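Local structure of kelch-like protein 7 (Homo sapiens, 3II7) at residues A[183-191]-A[221-230]. The protein acts, with the kelch-repeat domain described here as one part, as a substrate-specific adapter of a BTB-CUL3-RBX1 E3 ubiquitin ligase. Residues are numbered along the deposited sequence; the frame is centred on the assembly and turned at random.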
ATOM      1  N   GLU A 183     -17.453  -9.768   5.007  1.00  4.35           N
ATOM      2  CA  GLU A 183     -17.352  -9.842   3.561  1.00  6.62           C
ATOM      3  C   GLU A 183     -18.181  -8.707   2.927  1.00  5.14           C
ATOM      4  O   GLU A 183     -19.355  -8.506   3.282  1.00  6.45           O
ATOM      5  CB  GLU A 183     -17.838 -11.214   3.040  1.00  7.79           C
ATOM      6  CG  GLU A 183     -17.389 -11.500   1.597  1.00 13.84           C
ATOM      7  CD  GLU A 183     -15.871 -11.848   1.491  1.00 29.65           C
ATOM      8  OE1 GLU A 183     -15.298 -12.357   2.469  1.00 24.19           O
ATOM      9  OE2 GLU A 183     -15.266 -11.616   0.428  1.00 26.08           O
ATOM     10  N   LEU A 184     -17.553  -7.976   2.019  1.00  3.82           N
ATOM     11  CA  LEU A 184     -18.192  -6.913   1.294  1.00  3.37           C
ATOM     12  C   LEU A 184     -18.416  -7.310  -0.177  1.00  3.51           C
ATOM     13  O   LEU A 184     -18.025  -8.424  -0.633  1.00  4.63           O
ATOM     14  CB  LEU A 184     -17.343  -5.648   1.397  1.00  4.19           C
ATOM     15  CG  LEU A 184     -17.203  -5.109   2.842  1.00  5.40           C
ATOM     16  CD1 LEU A 184     -16.305  -3.858   2.805  1.00  7.87           C
ATOM     17  CD2 LEU A 184     -18.575  -4.781   3.522  1.00  7.40           C
ATOM     18  N   CYS A 185     -19.056  -6.419  -0.923  1.00  3.81           N
ATOM     19  CA  CYS A 185     -19.186  -6.593  -2.356  1.00  4.37           C
ATOM     20  C   CYS A 185     -17.798  -6.766  -2.973  1.00  3.68           C
ATOM     21  O   CYS A 185     -16.870  -6.018  -2.638  1.00  3.22           O
ATOM     22  CB  CYS A 185     -19.856  -5.365  -2.946  1.00  5.65           C
ATOM     23  SG  CYS A 185     -20.203  -5.496  -4.719  1.00  7.37           S
ATOM     24  N   PRO A 186     -17.632  -7.771  -3.854  1.00  3.74           N
ATOM     25  CA  PRO A 186     -16.344  -7.942  -4.507  1.00  3.05           C
ATOM     26  C   PRO A 186     -16.078  -6.866  -5.585  1.00  4.33           C
ATOM     27  O   PRO A 186     -17.019  -6.283  -6.150  1.00  4.35           O
ATOM     28  CB  PRO A 186     -16.457  -9.317  -5.151  1.00  5.99           C
ATOM     29  CG  PRO A 186     -17.899  -9.460  -5.423  1.00  6.59           C
ATOM     30  CD  PRO A 186     -18.592  -8.807  -4.269  1.00  4.80           C
ATOM     31  N   MET A 187     -14.806  -6.620  -5.839  1.00  3.69           N
ATOM     32  CA  MET A 187     -14.394  -5.703  -6.911  1.00  3.25           C
ATOM     33  C   MET A 187     -14.909  -6.225  -8.247  1.00  4.45           C
ATOM     34  O   MET A 187     -15.185  -7.448  -8.400  1.00  4.52           O
ATOM     35  CB  MET A 187     -12.859  -5.559  -6.971  1.00  6.24           C
ATOM     36  CG  MET A 187     -12.273  -4.819  -5.810  1.00  4.38           C
ATOM     37  SD  MET A 187     -10.508  -4.581  -5.993  1.00  6.68           S
ATOM     38  CE  MET A 187      -9.902  -6.295  -5.994  1.00  9.00           C
ATOM     39  N   ILE A 188     -15.057  -5.310  -9.201  1.00  5.33           N
ATOM     40  CA  ILE A 188     -15.407  -5.687 -10.575  1.00  3.28           C
ATOM     41  C   ILE A 188     -14.272  -6.506 -11.212  1.00  2.39           C
ATOM     42  O   ILE A 188     -14.515  -7.505 -11.900  1.00  4.81           O
ATOM     43  CB  ILE A 188     -15.721  -4.453 -11.404  1.00  2.00           C
ATOM     44  CG1 ILE A 188     -16.962  -3.774 -10.798  1.00  5.17           C
ATOM     45  CG2 ILE A 188     -15.900  -4.815 -12.881  1.00  4.41           C
ATOM     46  CD1 ILE A 188     -17.196  -2.354 -11.323  1.00  5.66           C
ATOM     47  N   GLU A 189     -13.023  -6.082 -10.938  1.00  4.53           N
ATOM     48  CA  GLU A 189     -11.835  -6.727 -11.467  1.00  4.05           C
ATOM     49  C   GLU A 189     -11.122  -7.475 -10.351  1.00  5.67           C
ATOM     50  O   GLU A 189     -10.982  -6.943  -9.246  1.00  6.29           O
ATOM     51  CB  GLU A 189     -10.882  -5.676 -12.017  1.00  5.12           C
ATOM     52  CG  GLU A 189     -11.314  -5.041 -13.289  1.00 10.27           C
ATOM     53  CD  GLU A 189     -11.065  -5.898 -14.556  1.00 12.71           C
ATOM     54  OE1 GLU A 189     -10.512  -6.996 -14.460  1.00 16.17           O
ATOM     55  OE2 GLU A 189     -11.427  -5.430 -15.641  1.00 14.30           O
ATOM     56  N   ALA A 190     -10.623  -8.688 -10.638  1.00  4.55           N
ATOM     57  CA  ALA A 190      -9.640  -9.295  -9.750  1.00  4.42           C
ATOM     58  C   ALA A 190      -8.354  -8.456  -9.881  1.00  3.20           C
ATOM     59  O   ALA A 190      -8.007  -8.040 -10.984  1.00  3.88           O
ATOM     60  CB  ALA A 190      -9.388 -10.749 -10.131  1.00  4.29           C
ATOM     61  N   ARG A 191      -7.669  -8.181  -8.771  1.00  3.38           N
ATOM     62  CA  ARG A 191      -6.464  -7.318  -8.778  1.00  3.98           C
ATOM     63  C   ARG A 191      -5.520  -7.742  -7.696  1.00  3.14           C
ATOM     64  O   ARG A 191      -5.957  -8.037  -6.578  1.00  3.85           O
ATOM     65  CB  ARG A 191      -6.778  -5.822  -8.483  1.00  5.14           C
ATOM     66  CG  ARG A 191      -7.838  -5.189  -9.307  1.00  4.86           C
ATOM     67  CD  ARG A 191      -8.102  -3.771  -8.853  1.00  3.73           C
ATOM     68  NE  ARG A 191      -9.236  -3.248  -9.606  1.00  3.96           N
ATOM     69  CZ  ARG A 191      -9.150  -2.602 -10.764  1.00  6.39           C
ATOM     70  NH1 ARG A 191      -7.982  -2.315 -11.326  1.00  6.09           N
ATOM     71  NH2 ARG A 191     -10.249  -2.225 -11.373  1.00  5.74           N
ATOM     72  N   TYR A 221     -14.927   1.725  -4.412  1.00  3.97           N
ATOM     73  CA  TYR A 221     -15.896   1.139  -3.512  1.00  2.06           C
ATOM     74  C   TYR A 221     -16.683   2.250  -2.861  1.00  2.96           C
ATOM     75  O   TYR A 221     -16.115   3.103  -2.174  1.00  3.77           O
ATOM     76  CB  TYR A 221     -15.196   0.327  -2.438  1.00  4.21           C
ATOM     77  CG  TYR A 221     -16.162  -0.347  -1.475  1.00  5.58           C
ATOM     78  CD1 TYR A 221     -17.052  -1.313  -1.925  1.00  6.61           C
ATOM     79  CD2 TYR A 221     -16.180   0.009  -0.124  1.00  3.58           C
ATOM     80  CE1 TYR A 221     -17.933  -1.914  -1.073  1.00  5.12           C
ATOM     81  CE2 TYR A 221     -17.064  -0.598   0.765  1.00  3.23           C
ATOM     82  CZ  TYR A 221     -17.949  -1.536   0.293  1.00  3.44           C
ATOM     83  OH  TYR A 221     -18.815  -2.133   1.173  1.00  4.94           O
ATOM     84  N   ASP A 222     -17.992   2.236  -3.095  1.00  4.16           N
ATOM     85  CA  ASP A 222     -18.919   3.155  -2.454  1.00  4.01           C
ATOM     86  C   ASP A 222     -19.258   2.581  -1.098  1.00  4.15           C
ATOM     87  O   ASP A 222     -19.983   1.575  -0.979  1.00  5.18           O
ATOM     88  CB  ASP A 222     -20.167   3.315  -3.325  1.00  4.22           C
ATOM     89  CG  ASP A 222     -21.049   4.452  -2.861  1.00  7.59           C
ATOM     90  OD1 ASP A 222     -21.374   4.497  -1.669  1.00  4.00           O
ATOM     91  OD2 ASP A 222     -21.396   5.307  -3.706  1.00 11.56           O
ATOM     92  N   ILE A 223     -18.687   3.167  -0.063  1.00  4.99           N
ATOM     93  CA  ILE A 223     -18.864   2.650   1.294  1.00  4.68           C
ATOM     94  C   ILE A 223     -20.324   2.621   1.710  1.00  4.34           C
ATOM     95  O   ILE A 223     -20.778   1.663   2.305  1.00  7.31           O
ATOM     96  CB  ILE A 223     -17.983   3.470   2.277  1.00  4.45           C
ATOM     97  CG1 ILE A 223     -16.510   3.238   1.978  1.00  6.73           C
ATOM     98  CG2 ILE A 223     -18.281   3.119   3.768  1.00  8.08           C
ATOM     99  CD1 ILE A 223     -15.538   4.183   2.760  1.00  6.67           C
ATOM    100  N   LYS A 224     -21.071   3.674   1.385  1.00  3.47           N
ATOM    101  CA  LYS A 224     -22.487   3.753   1.708  1.00  4.87           C
ATOM    102  C   LYS A 224     -23.351   2.740   0.988  1.00  6.59           C
ATOM    103  O   LYS A 224     -24.257   2.171   1.611  1.00 10.08           O
ATOM    104  CB  LYS A 224     -22.987   5.199   1.436  1.00  8.82           C
ATOM    105  CG  LYS A 224     -24.429   5.494   1.801  1.00 12.21           C
ATOM    106  CD  LYS A 224     -24.752   5.218   3.281  1.00 13.68           C
ATOM    107  CE  LYS A 224     -25.793   6.233   3.839  1.00 18.53           C
ATOM    108  NZ  LYS A 224     -25.133   7.530   4.311  1.00 12.69           N
ATOM    109  N   LEU A 225     -23.085   2.500  -0.312  1.00  4.77           N
ATOM    110  CA  LEU A 225     -23.926   1.606  -1.120  1.00  5.97           C
ATOM    111  C   LEU A 225     -23.440   0.133  -1.110  1.00  5.35           C
ATOM    112  O   LEU A 225     -24.180  -0.756  -1.546  1.00  6.34           O
ATOM    113  CB  LEU A 225     -23.994   2.086  -2.574  1.00 10.80           C
ATOM    114  CG  LEU A 225     -24.682   3.439  -2.812  1.00 16.62           C
ATOM    115  CD1 LEU A 225     -24.586   3.819  -4.288  1.00 16.60           C
ATOM    116  CD2 LEU A 225     -26.119   3.418  -2.349  1.00 13.07           C
ATOM    117  N   ASN A 226     -22.209  -0.115  -0.637  1.00  4.89           N
ATOM    118  CA  ASN A 226     -21.595  -1.433  -0.704  1.00  2.11           C
ATOM    119  C   ASN A 226     -21.599  -1.948  -2.157  1.00  4.16           C
ATOM    120  O   ASN A 226     -22.112  -3.033  -2.457  1.00  5.08           O
ATOM    121  CB  ASN A 226     -22.255  -2.433   0.274  1.00  4.35           C
ATOM    122  CG  ASN A 226     -21.601  -3.827   0.238  1.00  5.44           C
ATOM    123  OD1 ASN A 226     -20.358  -3.979   0.163  1.00  3.74           O
ATOM    124  ND2 ASN A 226     -22.439  -4.853   0.306  1.00  8.52           N
ATOM    125  N   GLU A 227     -21.080  -1.104  -3.050  1.00  3.93           N
ATOM    126  CA  GLU A 227     -20.980  -1.416  -4.482  1.00  5.74           C
ATOM    127  C   GLU A 227     -19.681  -0.876  -4.989  1.00  7.51           C
ATOM    128  O   GLU A 227     -19.201   0.151  -4.506  1.00  6.34           O
ATOM    129  CB  GLU A 227     -22.059  -0.731  -5.333  1.00  8.89           C
ATOM    130  CG  GLU A 227     -23.491  -0.867  -4.881  1.00 19.28           C
ATOM    131  CD  GLU A 227     -24.475  -0.044  -5.760  1.00 26.68           C
ATOM    132  OE1 GLU A 227     -24.021   0.676  -6.696  1.00 24.03           O
ATOM    133  OE2 GLU A 227     -25.701  -0.118  -5.497  1.00 32.51           O
ATOM    134  N   TRP A 228     -19.124  -1.557  -5.982  1.00  4.92           N
ATOM    135  CA  TRP A 228     -17.976  -1.062  -6.713  1.00  3.48           C
ATOM    136  C   TRP A 228     -18.421  -0.559  -8.075  1.00  3.91           C
ATOM    137  O   TRP A 228     -19.300  -1.158  -8.739  1.00  5.99           O
ATOM    138  CB  TRP A 228     -16.936  -2.172  -6.916  1.00  3.80           C
ATOM    139  CG  TRP A 228     -16.193  -2.637  -5.663  1.00  2.77           C
ATOM    140  CD1 TRP A 228     -16.606  -3.591  -4.777  1.00  5.81           C
ATOM    141  CD2 TRP A 228     -14.909  -2.220  -5.221  1.00  2.00           C
ATOM    142  NE1 TRP A 228     -15.665  -3.769  -3.820  1.00  4.81           N
ATOM    143  CE2 TRP A 228     -14.621  -2.919  -4.058  1.00  2.16           C
ATOM    144  CE3 TRP A 228     -13.972  -1.277  -5.689  1.00  3.07           C
ATOM    145  CZ2 TRP A 228     -13.427  -2.744  -3.364  1.00  4.02           C
ATOM    146  CZ3 TRP A 228     -12.798  -1.110  -4.993  1.00  5.98           C
ATOM    147  CH2 TRP A 228     -12.534  -1.813  -3.859  1.00  4.87           C
ATOM    148  N   LYS A 229     -17.772   0.528  -8.526  1.00  4.65           N
ATOM    149  CA  LYS A 229     -18.100   1.196  -9.770  1.00  6.39           C
ATOM    150  C   LYS A 229     -16.815   1.566 -10.500  1.00  4.81           C
ATOM    151  O   LYS A 229     -15.877   2.107  -9.873  1.00  3.63           O
ATOM    152  CB  LYS A 229     -18.908   2.468  -9.461  1.00  8.95           C
ATOM    153  CG  LYS A 229     -20.308   2.202  -8.916  1.00 18.55           C
ATOM    154  CD  LYS A 229     -21.184   3.475  -8.958  1.00 29.44           C
ATOM    155  CE  LYS A 229     -22.200   3.494  -7.823  1.00 42.32           C
ATOM    156  NZ  LYS A 229     -21.543   3.737  -6.488  1.00 37.69           N
ATOM    157  N   MET A 230     -16.773   1.286 -11.811  1.00  6.27           N
ATOM    158  CA  MET A 230     -15.655   1.723 -12.673  1.00  6.16           C
ATOM    159  C   MET A 230     -15.659   3.239 -12.878  1.00  5.99           C
ATOM    160  O   MET A 230     -16.706   3.869 -13.013  1.00  6.14           O
ATOM    161  CB  MET A 230     -15.726   1.088 -14.068  1.00  9.02           C
ATOM    162  CG  MET A 230     -15.748  -0.423 -14.143  1.00 10.32           C
ATOM    163  SD  MET A 230     -14.351  -1.231 -13.348  1.00 13.98           S
ATOM    164  CE  MET A 230     -12.957  -0.439 -13.963  1.00  2.00           C
TER
HETATM  165  O   HOH W   1     -21.650  -7.647   1.287  1.00 23.84           O
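Trp228, on the outermost strand of one blade of the kelch beta-propeller, packs against Cys185, Pro186, Met187 and Ile188, the chain leaving the outermost strand of the preceding blade. The contact thus joins kelch repeats 4 and 5. From CB, which lies 4.2 Å from Ile188 CG1, the indole runs along the connecting chain: CG approaches Met187 CA, CD1 sits 3.1 Å from Pro186 O, and NE1 donates to Cys185 O at 2.8 Å. This bond is bent, 135° at the hydrogen; the carbonyl oxygen lies in the indole plane, yet NE1 stands above the plane of the carbonyl. Farther out, the benzene ring is covered on one face by Met187, whose CG makes a CH-pi contact 3.4 Å from the ring centroid, with SD over the same face near CH2. Tyr221 CB covers the opposite face, so the indole is sandwiched between Tyr221 of its own blade and Met187 of the connecting chain.

Beside it, Asn226 belongs to a G1 beta bulge with Glu227 opposite Asp222. With CG anti to its backbone N (chi1 -179°), its amide is carried to the Cys185 backbone. At the end of strand 227-230, Ile188 CD1 meets Met230 SD at 3.7 Å, while Arg191 turns its charge to Glu219 in a salt bridge. Leu184 rests both methyls against the Tyr221 hydroxyl. A water links Asn226 ND2 to Glu183 O, and OD1 takes two donors from opposite faces of the amide: Tyr221 OH at 2.6 Å and, almost straight, Cys185 N at 3.0 Å.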